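PDB 4IUL: eukaryotic translation initiation factor 4 gamma 2 from Homo sapiens, which probably takes part in translation initiation through a HEAT-repeat MIF4G domain that interacts with the helicase eIF4A. Local coordinates for residues C42-K53 with L80-F91; K53-V64 with T107-K115. One frame throughout, in Å; residues are numbered along the deposited sequence.

Contact 1 of 2, residues C42-K53 with L80-F91. With SO4 (sulfate ion), chain D.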
loop_
_atom_site.group_PDB
_atom_site.type_symbol
_atom_site.label_atom_id
_atom_site.label_comp_id
_atom_site.label_asym_id
_atom_site.label_seq_id
_atom_site.Cartn_x
_atom_site.Cartn_y
_atom_site.Cartn_z
ATOM N N CYS A 42 11.182 -17.180 -0.277
ATOM C CA CYS A 42 11.812 -15.878 -0.439
ATOM C C CYS A 42 13.184 -16.077 -1.064
ATOM O O CYS A 42 13.587 -15.324 -1.951
ATOM C CB CYS A 42 11.943 -15.188 0.921
ATOM S SG CYS A 42 12.476 -13.455 0.856
ATOM N N LEU A 43 13.895 -17.104 -0.603
ATOM C CA LEU A 43 15.226 -17.411 -1.121
ATOM C C LEU A 43 15.158 -17.844 -2.578
ATOM O O LEU A 43 16.033 -17.499 -3.375
ATOM C CB LEU A 43 15.887 -18.517 -0.290
ATOM C CG LEU A 43 16.484 -18.097 1.055
ATOM C CD1 LEU A 43 16.868 -19.324 1.861
ATOM C CD2 LEU A 43 17.701 -17.218 0.813
ATOM N N GLU A 44 14.121 -18.604 -2.920
ATOM C CA GLU A 44 13.945 -19.073 -4.290
ATOM C C GLU A 44 13.704 -17.878 -5.216
ATOM O O GLU A 44 14.296 -17.779 -6.294
ATOM C CB GLU A 44 12.757 -20.033 -4.371
ATOM C CG GLU A 44 12.818 -20.992 -5.552
ATOM C CD GLU A 44 11.536 -21.792 -5.720
ATOM O OE1 GLU A 44 10.920 -22.156 -4.690
ATOM O OE2 GLU A 44 11.154 -22.062 -6.883
ATOM N N LEU A 45 12.841 -16.966 -4.780
ATOM C CA LEU A 45 12.520 -15.782 -5.563
ATOM C C LEU A 45 13.761 -14.940 -5.821
ATOM O O LEU A 45 13.924 -14.385 -6.909
ATOM C CB LEU A 45 11.458 -14.941 -4.849
ATOM C CG LEU A 45 10.942 -13.723 -5.620
ATOM C CD1 LEU A 45 10.551 -14.140 -7.037
ATOM C CD2 LEU A 45 9.748 -13.120 -4.889
ATOM N N LEU A 46 14.631 -14.849 -4.818
ATOM C CA LEU A 46 15.868 -14.084 -4.937
ATOM C C LEU A 46 16.846 -14.731 -5.914
ATOM O O LEU A 46 17.642 -14.050 -6.562
ATOM C CB LEU A 46 16.548 -13.954 -3.570
ATOM C CG LEU A 46 16.021 -12.887 -2.610
ATOM C CD1 LEU A 46 16.603 -13.097 -1.219
ATOM C CD2 LEU A 46 16.388 -11.511 -3.145
ATOM N N ASN A 47 16.775 -16.052 -6.025
ATOM C CA ASN A 47 17.674 -16.785 -6.899
ATOM C C ASN A 47 17.407 -16.570 -8.386
ATOM O O ASN A 47 18.344 -16.574 -9.187
ATOM C CB ASN A 47 17.606 -18.282 -6.566
ATOM C CG ASN A 47 18.540 -19.119 -7.429
ATOM O OD1 ASN A 47 19.753 -18.900 -7.446
ATOM N ND2 ASN A 47 17.976 -20.086 -8.148
ATOM N N VAL A 48 16.143 -16.369 -8.754
ATOM C CA VAL A 48 15.789 -16.190 -10.165
ATOM C C VAL A 48 15.144 -14.851 -10.567
ATOM O O VAL A 48 15.059 -14.534 -11.757
ATOM C CB VAL A 48 14.849 -17.325 -10.626
ATOM C CG1 VAL A 48 13.491 -17.192 -9.938
ATOM C CG2 VAL A 48 14.702 -17.299 -12.136
ATOM N N GLY A 49 14.714 -14.056 -9.592
ATOM C CA GLY A 49 14.063 -12.801 -9.925
ATOM C C GLY A 49 14.834 -11.497 -9.846
ATOM O O GLY A 49 14.218 -10.446 -9.701
ATOM N N VAL A 50 16.157 -11.534 -9.953
ATOM C CA VAL A 50 16.935 -10.297 -9.886
ATOM C C VAL A 50 17.956 -10.204 -11.012
ATOM O O VAL A 50 18.797 -9.311 -11.036
ATOM C CB VAL A 50 17.680 -10.169 -8.534
ATOM C CG1 VAL A 50 16.691 -10.184 -7.393
ATOM C CG2 VAL A 50 18.683 -11.299 -8.380
ATOM N N GLU A 51 17.861 -11.131 -11.951
ATOM C CA GLU A 51 18.768 -11.203 -13.089
ATOM C C GLU A 51 19.021 -9.899 -13.857
ATOM O O GLU A 51 20.155 -9.601 -14.196
ATOM C CB GLU A 51 18.247 -12.264 -14.054
ATOM C CG GLU A 51 19.163 -12.564 -15.218
ATOM C CD GLU A 51 18.493 -13.438 -16.259
ATOM O OE1 GLU A 51 17.951 -14.504 -15.895
ATOM O OE2 GLU A 51 18.509 -13.055 -17.444
ATOM N N SER A 52 17.968 -9.134 -14.148
ATOM C CA SER A 52 18.116 -7.884 -14.913
ATOM C C SER A 52 16.946 -6.918 -14.729
ATOM O O SER A 52 15.992 -7.210 -14.010
ATOM C CB SER A 52 18.249 -8.197 -16.405
ATOM O OG SER A 52 17.028 -8.697 -16.921
ATOM N N LYS A 53 17.012 -5.774 -15.401
ATOM C CA LYS A 53 15.947 -4.786 -15.298
ATOM C C LYS A 53 14.608 -5.364 -15.759
ATOM O O LYS A 53 13.589 -5.227 -15.078
ATOM C CB LYS A 53 16.287 -3.528 -16.122
ATOM C CG LYS A 53 15.201 -2.444 -16.053
ATOM C CD LYS A 53 15.721 -1.031 -16.371
ATOM C CE LYS A 53 16.028 -0.841 -17.850
ATOM N NZ LYS A 53 16.271 0.591 -18.203
ATOM N N LEU A 80 8.669 -9.079 1.480
ATOM C CA LEU A 80 9.297 -9.652 0.293
ATOM C C LEU A 80 9.927 -8.525 -0.542
ATOM O O LEU A 80 11.032 -8.668 -1.077
ATOM C CB LEU A 80 8.255 -10.409 -0.528
ATOM C CG LEU A 80 8.745 -11.196 -1.740
ATOM C CD1 LEU A 80 9.729 -12.283 -1.309
ATOM C CD2 LEU A 80 7.533 -11.815 -2.433
ATOM N N CYS A 81 9.230 -7.396 -0.636
ATOM C CA CYS A 81 9.747 -6.257 -1.386
ATOM C C CYS A 81 11.010 -5.691 -0.720
ATOM O O CYS A 81 11.949 -5.272 -1.409
ATOM C CB CYS A 81 8.666 -5.177 -1.517
ATOM S SG CYS A 81 7.298 -5.637 -2.657
ATOM N N LEU A 82 11.041 -5.697 0.612
ATOM C CA LEU A 82 12.203 -5.193 1.347
ATOM C C LEU A 82 13.466 -5.987 1.018
ATOM O O LEU A 82 14.513 -5.408 0.743
ATOM C CB LEU A 82 11.953 -5.248 2.853
ATOM C CG LEU A 82 13.156 -4.925 3.759
ATOM C CD1 LEU A 82 13.703 -3.521 3.451
ATOM C CD2 LEU A 82 12.723 -5.020 5.230
ATOM N N ARG A 83 13.362 -7.313 1.055
ATOM C CA ARG A 83 14.493 -8.191 0.759
ATOM C C ARG A 83 15.036 -7.942 -0.648
ATOM O O ARG A 83 16.249 -7.832 -0.849
ATOM C CB ARG A 83 14.067 -9.658 0.891
ATOM C CG ARG A 83 13.366 -9.987 2.205
ATOM C CD ARG A 83 14.326 -10.059 3.397
ATOM N NE ARG A 83 15.079 -11.313 3.403
ATOM C CZ ARG A 83 16.195 -11.525 2.713
ATOM N NH1 ARG A 83 16.709 -10.557 1.960
ATOM N NH2 ARG A 83 16.785 -12.715 2.752
ATOM N N LEU A 84 14.133 -7.853 -1.623
ATOM C CA LEU A 84 14.531 -7.614 -3.009
ATOM C C LEU A 84 15.175 -6.238 -3.173
ATOM O O LEU A 84 16.151 -6.082 -3.911
ATOM C CB LEU A 84 13.318 -7.739 -3.942
ATOM C CG LEU A 84 12.745 -9.158 -4.061
ATOM C CD1 LEU A 84 11.460 -9.153 -4.877
ATOM C CD2 LEU A 84 13.781 -10.052 -4.712
ATOM N N ALA A 85 14.631 -5.241 -2.479
ATOM C CA ALA A 85 15.170 -3.890 -2.561
ATOM C C ALA A 85 16.611 -3.832 -2.076
ATOM O O ALA A 85 17.433 -3.084 -2.616
ATOM C CB ALA A 85 14.312 -2.930 -1.740
ATOM N N GLU A 86 16.916 -4.627 -1.059
ATOM C CA GLU A 86 18.253 -4.628 -0.491
ATOM C C GLU A 86 19.246 -5.511 -1.233
ATOM O O GLU A 86 20.421 -5.167 -1.323
ATOM C CB GLU A 86 18.203 -5.043 0.990
ATOM C CG GLU A 86 17.273 -4.179 1.847
ATOM C CD GLU A 86 17.350 -4.491 3.342
ATOM O OE1 GLU A 86 17.338 -5.685 3.714
ATOM O OE2 GLU A 86 17.409 -3.536 4.149
ATOM N N ASP A 87 18.782 -6.629 -1.784
ATOM C CA ASP A 87 19.693 -7.547 -2.472
ATOM C C ASP A 87 19.807 -7.440 -3.998
ATOM O O ASP A 87 20.847 -7.773 -4.561
ATOM C CB ASP A 87 19.366 -8.994 -2.075
ATOM C CG ASP A 87 19.440 -9.216 -0.563
ATOM O OD1 ASP A 87 20.106 -8.408 0.122
ATOM O OD2 ASP A 87 18.845 -10.198 -0.061
ATOM N N ALA A 88 18.760 -6.978 -4.670
ATOM C CA ALA A 88 18.805 -6.862 -6.125
ATOM C C ALA A 88 19.851 -5.851 -6.599
ATOM O O ALA A 88 19.933 -4.745 -6.078
ATOM C CB ALA A 88 17.437 -6.470 -6.660
ATOM N N PRO A 89 20.669 -6.228 -7.595
ATOM C CA PRO A 89 21.702 -5.331 -8.129
ATOM C C PRO A 89 21.127 -4.130 -8.884
ATOM O O PRO A 89 20.061 -4.222 -9.488
ATOM C CB PRO A 89 22.529 -6.250 -9.035
ATOM C CG PRO A 89 21.548 -7.317 -9.434
ATOM C CD PRO A 89 20.817 -7.586 -8.149
ATOM N N ASN A 90 21.844 -3.010 -8.846
ATOM C CA ASN A 90 21.411 -1.793 -9.516
ATOM C C ASN A 90 21.702 -1.880 -11.013
ATOM O O ASN A 90 22.731 -2.420 -11.422
ATOM C CB ASN A 90 22.139 -0.576 -8.924
ATOM C CG ASN A 90 21.357 0.723 -9.099
ATOM O OD1 ASN A 90 20.717 0.948 -10.124
ATOM N ND2 ASN A 90 21.420 1.588 -8.093
ATOM N N PHE A 91 20.798 -1.339 -11.824
ATOM C CA PHE A 91 20.954 -1.351 -13.277
ATOM C C PHE A 91 20.848 0.043 -13.893
ATOM O O PHE A 91 20.775 0.174 -15.114
ATOM C CB PHE A 91 19.894 -2.253 -13.920
ATOM C CG PHE A 91 20.074 -3.714 -13.616
ATOM C CD1 PHE A 91 21.146 -4.424 -14.151
ATOM C CD2 PHE A 91 19.182 -4.375 -12.779
ATOM C CE1 PHE A 91 21.326 -5.770 -13.855
ATOM C CE2 PHE A 91 19.353 -5.721 -12.476
ATOM C CZ PHE A 91 20.428 -6.422 -13.015
HETATM S S SO4 D . 12.960 2.257 -17.547
HETATM O O1 SO4 D . 12.637 3.514 -18.246
HETATM O O2 SO4 D . 14.172 2.442 -16.730
HETATM O O3 SO4 D . 11.832 1.884 -16.678
HETATM O O4 SO4 D . 13.197 1.190 -18.537
#
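Phe91 lays one ring face against the backbone where the helix of Lys53 begins: Lys53 N sits 3.6 Å above the ring plane, displaced toward the rim. At the edge, in the plane of the ring, comes the carbonyl oxygen Val50 O, while Ser52 CA lies obliquely 3.3 Å from Phe91 CZ. The ring thus covers the turn 50-53 through backbone atoms more than through side chains. The other flat group, the Arg83 guanidinium, has Cys42 SG over one face and the Asp87 carboxyl carbon at its edge. Its chain bends at chi2 and chi3 and curls back, so that NH1 reaches Asp87 OD2 at 3.0 Å, a salt bridge one helical turn along; Asp87 OD2 lies close to the guanidinium plane, but the donor stands above the carboxylate plane, tilted 38° out of it. Leu46 CD1 lies beside this pair, 3.8 Å from Asp87 OD2. The helical pieces 42-48 and 80-87, from helices 38-48 and 74-87, run at 38° to each other with helix 53-69 between them in sequence, an all-helical arrangement in keeping with the HEAT repeats of a MIF4G domain. Inward, the Leu45 and Leu80 side chains cross at about a right angle, with Leu45 CD2 3.6 Å from Leu80 CD2. Leu46 and Leu84 slide past each other in opposite directions, their CD2 methyls tight at 3.4 Å. With Val50 CG1 anti to its carbonyl carbon (chi1 -59°), that methyl lies against Ala88 CB at 3.9 Å and also meets Leu84 CD2. Leu80 further touches Leu30 of helix 13-31, and Glu51 forms a salt bridge with Arg18 of that same helix.

Contact 2 of 2, residues K53-V64 with T107-K115; sequences KLILKGVILLIV and TFRRLLISK. With SO4 (sulfate ion), chain D.
Ile60 enters helix 107-115 as a knob, seated among Phe108, Leu111, Leu112 and Lys115. Its CG1 comes obliquely to the Phe108 ring, 3.4 Å from CE1, while CD1 at the end of that branch reaches Leu111 CB at 3.7 Å. The other branch, CG2, meets Lys115 CB. Phe108 holds its CG anti to the backbone N (chi1 -174°), which swings the ring toward helix 53-64, where Leu56 CD2 approaches its edge. Lys115 bends at chi2 and chi3: its CG touches Val64 CG2 at 3.9 Å and its NZ ends near Leu61 CD1. An alanine in place of Ile60 would lose both branches and is likely to open a gap between Phe108 and Lys115. At the N-terminal end a sulfate, probably from the crystallisation liquor, bridges the helices: Lys57 NZ bonds O4 at 3.0 Å, Lys53 NZ bonds O2 and O4, and Arg110 NH1 gives O2 a 3.0 Å bond at 136°. Arg110 also pairs with Asp92. The two helices cross at -40°, with Leu84 of helix 74-87 touching Phe108, and helix 13-31 packing on Ile55 and Leu62.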
loop_
_atom_site.group_PDB
_atom_site.type_symbol
_atom_site.label_atom_id
_atom_site.label_comp_id
_atom_site.label_asym_id
_atom_site.label_seq_id
_atom_site.Cartn_x
_atom_site.Cartn_y
_atom_site.Cartn_z
ATOM N N LYS A 53 17.012 -5.774 -15.401
ATOM C CA LYS A 53 15.947 -4.786 -15.298
ATOM C C LYS A 53 14.608 -5.364 -15.759
ATOM O O LYS A 53 13.589 -5.227 -15.078
ATOM C CB LYS A 53 16.287 -3.528 -16.122
ATOM C CG LYS A 53 15.201 -2.444 -16.053
ATOM C CD LYS A 53 15.721 -1.031 -16.371
ATOM C CE LYS A 53 16.028 -0.841 -17.850
ATOM N NZ LYS A 53 16.271 0.591 -18.203
ATOM N N LEU A 54 14.625 -6.006 -16.921
ATOM C CA LEU A 54 13.428 -6.604 -17.504
ATOM C C LEU A 54 12.748 -7.590 -16.551
ATOM O O LEU A 54 11.534 -7.555 -16.373
ATOM C CB LEU A 54 13.793 -7.297 -18.821
ATOM C CG LEU A 54 12.650 -7.949 -19.603
ATOM C CD1 LEU A 54 12.986 -7.944 -21.096
ATOM C CD2 LEU A 54 12.404 -9.373 -19.083
ATOM N N ILE A 55 13.533 -8.463 -15.935
ATOM C CA ILE A 55 12.985 -9.434 -15.005
ATOM C C ILE A 55 12.445 -8.732 -13.759
ATOM O O ILE A 55 11.413 -9.143 -13.214
ATOM C CB ILE A 55 14.051 -10.492 -14.632
ATOM C CG1 ILE A 55 14.279 -11.415 -15.833
ATOM C CG2 ILE A 55 13.611 -11.300 -13.437
ATOM C CD1 ILE A 55 15.405 -12.396 -15.657
ATOM N N LEU A 56 13.125 -7.674 -13.312
ATOM C CA LEU A 56 12.654 -6.926 -12.139
ATOM C C LEU A 56 11.265 -6.318 -12.394
ATOM O O LEU A 56 10.385 -6.366 -11.520
ATOM C CB LEU A 56 13.640 -5.809 -11.765
ATOM C CG LEU A 56 15.004 -6.192 -11.184
ATOM C CD1 LEU A 56 15.807 -4.922 -10.871
ATOM C CD2 LEU A 56 14.809 -7.022 -9.919
ATOM N N LYS A 57 11.065 -5.760 -13.589
ATOM C CA LYS A 57 9.778 -5.144 -13.934
ATOM C C LYS A 57 8.608 -6.116 -13.822
ATOM O O LYS A 57 7.538 -5.747 -13.342
ATOM C CB LYS A 57 9.795 -4.569 -15.356
ATOM C CG LYS A 57 10.617 -3.297 -15.533
ATOM C CD LYS A 57 10.545 -2.812 -16.980
ATOM C CE LYS A 57 11.352 -1.550 -17.169
ATOM N NZ LYS A 57 11.379 -1.144 -18.587
ATOM N N GLY A 58 8.813 -7.349 -14.276
ATOM C CA GLY A 58 7.764 -8.355 -14.208
ATOM C C GLY A 58 7.509 -8.798 -12.777
ATOM O O GLY A 58 6.359 -8.865 -12.330
ATOM N N VAL A 59 8.583 -9.107 -12.060
ATOM C CA VAL A 59 8.475 -9.515 -10.663
ATOM C C VAL A 59 7.629 -8.521 -9.864
ATOM O O VAL A 59 6.744 -8.919 -9.113
ATOM C CB VAL A 59 9.870 -9.624 -10.001
ATOM C CG1 VAL A 59 9.719 -9.839 -8.488
ATOM C CG2 VAL A 59 10.652 -10.771 -10.630
ATOM N N ILE A 60 7.905 -7.228 -10.027
ATOM C CA ILE A 60 7.158 -6.181 -9.316
ATOM C C ILE A 60 5.690 -6.175 -9.730
ATOM O O ILE A 60 4.797 -5.996 -8.898
ATOM C CB ILE A 60 7.777 -4.780 -9.577
ATOM C CG1 ILE A 60 9.143 -4.686 -8.882
ATOM C CG2 ILE A 60 6.847 -3.685 -9.075
ATOM C CD1 ILE A 60 9.961 -3.475 -9.281
ATOM N N LEU A 61 5.452 -6.371 -11.023
ATOM C CA LEU A 61 4.100 -6.411 -11.550
ATOM C C LEU A 61 3.320 -7.567 -10.913
ATOM O O LEU A 61 2.163 -7.414 -10.526
ATOM C CB LEU A 61 4.137 -6.591 -13.074
ATOM C CG LEU A 61 2.762 -6.699 -13.744
ATOM C CD1 LEU A 61 1.988 -5.392 -13.516
ATOM C CD2 LEU A 61 2.926 -6.969 -15.230
ATOM N N LEU A 62 3.955 -8.727 -10.796
ATOM C CA LEU A 62 3.284 -9.892 -10.219
ATOM C C LEU A 62 3.026 -9.772 -8.714
ATOM O O LEU A 62 1.950 -10.148 -8.231
ATOM C CB LEU A 62 4.092 -11.155 -10.531
ATOM C CG LEU A 62 4.126 -11.530 -12.022
ATOM C CD1 LEU A 62 5.099 -12.676 -12.256
ATOM C CD2 LEU A 62 2.711 -11.906 -12.491
ATOM N N ILE A 63 4.003 -9.227 -7.987
ATOM C CA ILE A 63 3.890 -9.052 -6.539
ATOM C C ILE A 63 2.713 -8.135 -6.194
ATOM O O ILE A 63 1.858 -8.483 -5.363
ATOM C CB ILE A 63 5.204 -8.465 -5.939
ATOM C CG1 ILE A 63 6.326 -9.501 -6.027
ATOM C CG2 ILE A 63 4.991 -8.051 -4.496
ATOM C CD1 ILE A 63 7.679 -9.020 -5.503
ATOM N N VAL A 64 2.663 -6.967 -6.830
ATOM C CA VAL A 64 1.576 -6.029 -6.576
ATOM C C VAL A 64 0.237 -6.646 -6.995
ATOM O O VAL A 64 -0.797 -6.386 -6.372
ATOM C CB VAL A 64 1.818 -4.700 -7.309
ATOM C CG1 VAL A 64 0.662 -3.752 -7.066
ATOM C CG2 VAL A 64 3.121 -4.065 -6.802
ATOM N N THR A 107 17.438 0.424 -8.980
ATOM C CA THR A 107 16.463 0.118 -10.011
ATOM C C THR A 107 15.186 -0.417 -9.366
ATOM O O THR A 107 14.098 0.123 -9.591
ATOM C CB THR A 107 17.035 -0.942 -10.992
ATOM O OG1 THR A 107 18.237 -0.434 -11.585
ATOM C CG2 THR A 107 16.036 -1.261 -12.098
ATOM N N PHE A 108 15.322 -1.466 -8.558
ATOM C CA PHE A 108 14.166 -2.053 -7.907
ATOM C C PHE A 108 13.349 -1.004 -7.160
ATOM O O PHE A 108 12.150 -0.861 -7.405
ATOM C CB PHE A 108 14.563 -3.148 -6.918
ATOM C CG PHE A 108 13.381 -3.882 -6.341
ATOM C CD1 PHE A 108 12.742 -4.879 -7.072
ATOM C CD2 PHE A 108 12.844 -3.509 -5.112
ATOM C CE1 PHE A 108 11.577 -5.495 -6.589
ATOM C CE2 PHE A 108 11.678 -4.115 -4.622
ATOM C CZ PHE A 108 11.043 -5.108 -5.362
ATOM N N ARG A 109 14.004 -0.269 -6.264
ATOM C CA ARG A 109 13.329 0.755 -5.467
ATOM C C ARG A 109 12.570 1.770 -6.303
ATOM O O ARG A 109 11.445 2.127 -5.968
ATOM C CB ARG A 109 14.327 1.486 -4.555
ATOM C CG ARG A 109 14.836 0.653 -3.369
ATOM C CD ARG A 109 15.814 1.455 -2.522
ATOM N NE ARG A 109 16.425 0.676 -1.449
ATOM C CZ ARG A 109 15.822 0.362 -0.305
ATOM N NH1 ARG A 109 14.580 0.760 -0.073
ATOM N NH2 ARG A 109 16.467 -0.347 0.612
ATOM N N ARG A 110 13.193 2.224 -7.384
ATOM C CA ARG A 110 12.600 3.203 -8.290
ATOM C C ARG A 110 11.355 2.684 -9.020
ATOM O O ARG A 110 10.350 3.379 -9.111
ATOM C CB ARG A 110 13.655 3.649 -9.313
ATOM C CG ARG A 110 13.106 4.376 -10.535
ATOM C CD ARG A 110 14.231 4.881 -11.438
ATOM N NE ARG A 110 14.901 3.825 -12.202
ATOM C CZ ARG A 110 14.386 3.236 -13.278
ATOM N NH1 ARG A 110 15.069 2.288 -13.914
ATOM N NH2 ARG A 110 13.187 3.595 -13.724
ATOM N N LEU A 111 11.416 1.468 -9.542
ATOM C CA LEU A 111 10.268 0.916 -10.258
ATOM C C LEU A 111 9.111 0.529 -9.326
ATOM O O LEU A 111 7.948 0.537 -9.740
ATOM C CB LEU A 111 10.698 -0.292 -11.102
ATOM C CG LEU A 111 11.701 -0.030 -12.243
ATOM C CD1 LEU A 111 12.153 -1.363 -12.843
ATOM C CD2 LEU A 111 11.072 0.859 -13.332
ATOM N N LEU A 112 9.419 0.202 -8.071
ATOM C CA LEU A 112 8.368 -0.170 -7.120
ATOM C C LEU A 112 7.506 1.073 -6.838
ATOM O O LEU A 112 6.273 1.032 -6.914
ATOM C CB LEU A 112 8.975 -0.681 -5.801
ATOM C CG LEU A 112 8.201 -1.734 -4.992
ATOM C CD1 LEU A 112 8.610 -1.665 -3.523
ATOM C CD2 LEU A 112 6.714 -1.509 -5.119
ATOM N N ILE A 113 8.170 2.175 -6.503
ATOM C CA ILE A 113 7.475 3.426 -6.209
ATOM C C ILE A 113 6.580 3.792 -7.387
ATOM O O ILE A 113 5.411 4.137 -7.213
ATOM C CB ILE A 113 8.487 4.575 -5.944
ATOM C CG1 ILE A 113 9.093 4.409 -4.547
ATOM C CG2 ILE A 113 7.801 5.938 -6.102
ATOM C CD1 ILE A 113 10.319 5.256 -4.298
ATOM N N SER A 114 7.148 3.701 -8.586
ATOM C CA SER A 114 6.435 4.017 -9.815
ATOM C C SER A 114 5.182 3.162 -10.005
ATOM O O SER A 114 4.130 3.680 -10.362
ATOM C CB SER A 114 7.369 3.836 -11.010
ATOM O OG SER A 114 6.651 3.902 -12.223
ATOM N N LYS A 115 5.303 1.856 -9.773
ATOM C CA LYS A 115 4.178 0.939 -9.929
ATOM C C LYS A 115 3.016 1.225 -8.974
ATOM O O LYS A 115 1.859 1.210 -9.386
ATOM C CB LYS A 115 4.631 -0.513 -9.742
ATOM C CG LYS A 115 3.485 -1.532 -9.764
ATOM C CD LYS A 115 3.202 -2.089 -11.167
ATOM C CE LYS A 115 2.620 -1.066 -12.123
ATOM N NZ LYS A 115 2.312 -1.671 -13.458
HETATM S S SO4 D . 12.960 2.257 -17.547
HETATM O O1 SO4 D . 12.637 3.514 -18.246
HETATM O O2 SO4 D . 14.172 2.442 -16.730
HETATM O O3 SO4 D . 11.832 1.884 -16.678
HETATM O O4 SO4 D . 13.197 1.190 -18.537
#

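In the fold
Contacts 1 and 2 interlock along the chain, their segments alternating and sharing Lys53, with centres about 10 Å apart. Each joins two helices at nearly the same angle, but contact 2 lies closer to the middle of the chain, about 14 Å from its centre against about 20 Å. Neither is wholly buried. Contact 2 is helix against helix throughout, whereas contact 1 runs on into the loops that follow its helices. Their polar rims differ too: a salt bridge within one helix in contact 1, basic side chains around an anion in contact 2. They meet where Thr107 OG1 lies 2.7 Å from Phe91 N, a probable hydrogen bond, and where Phe108 packs on Cys81 and Ala85.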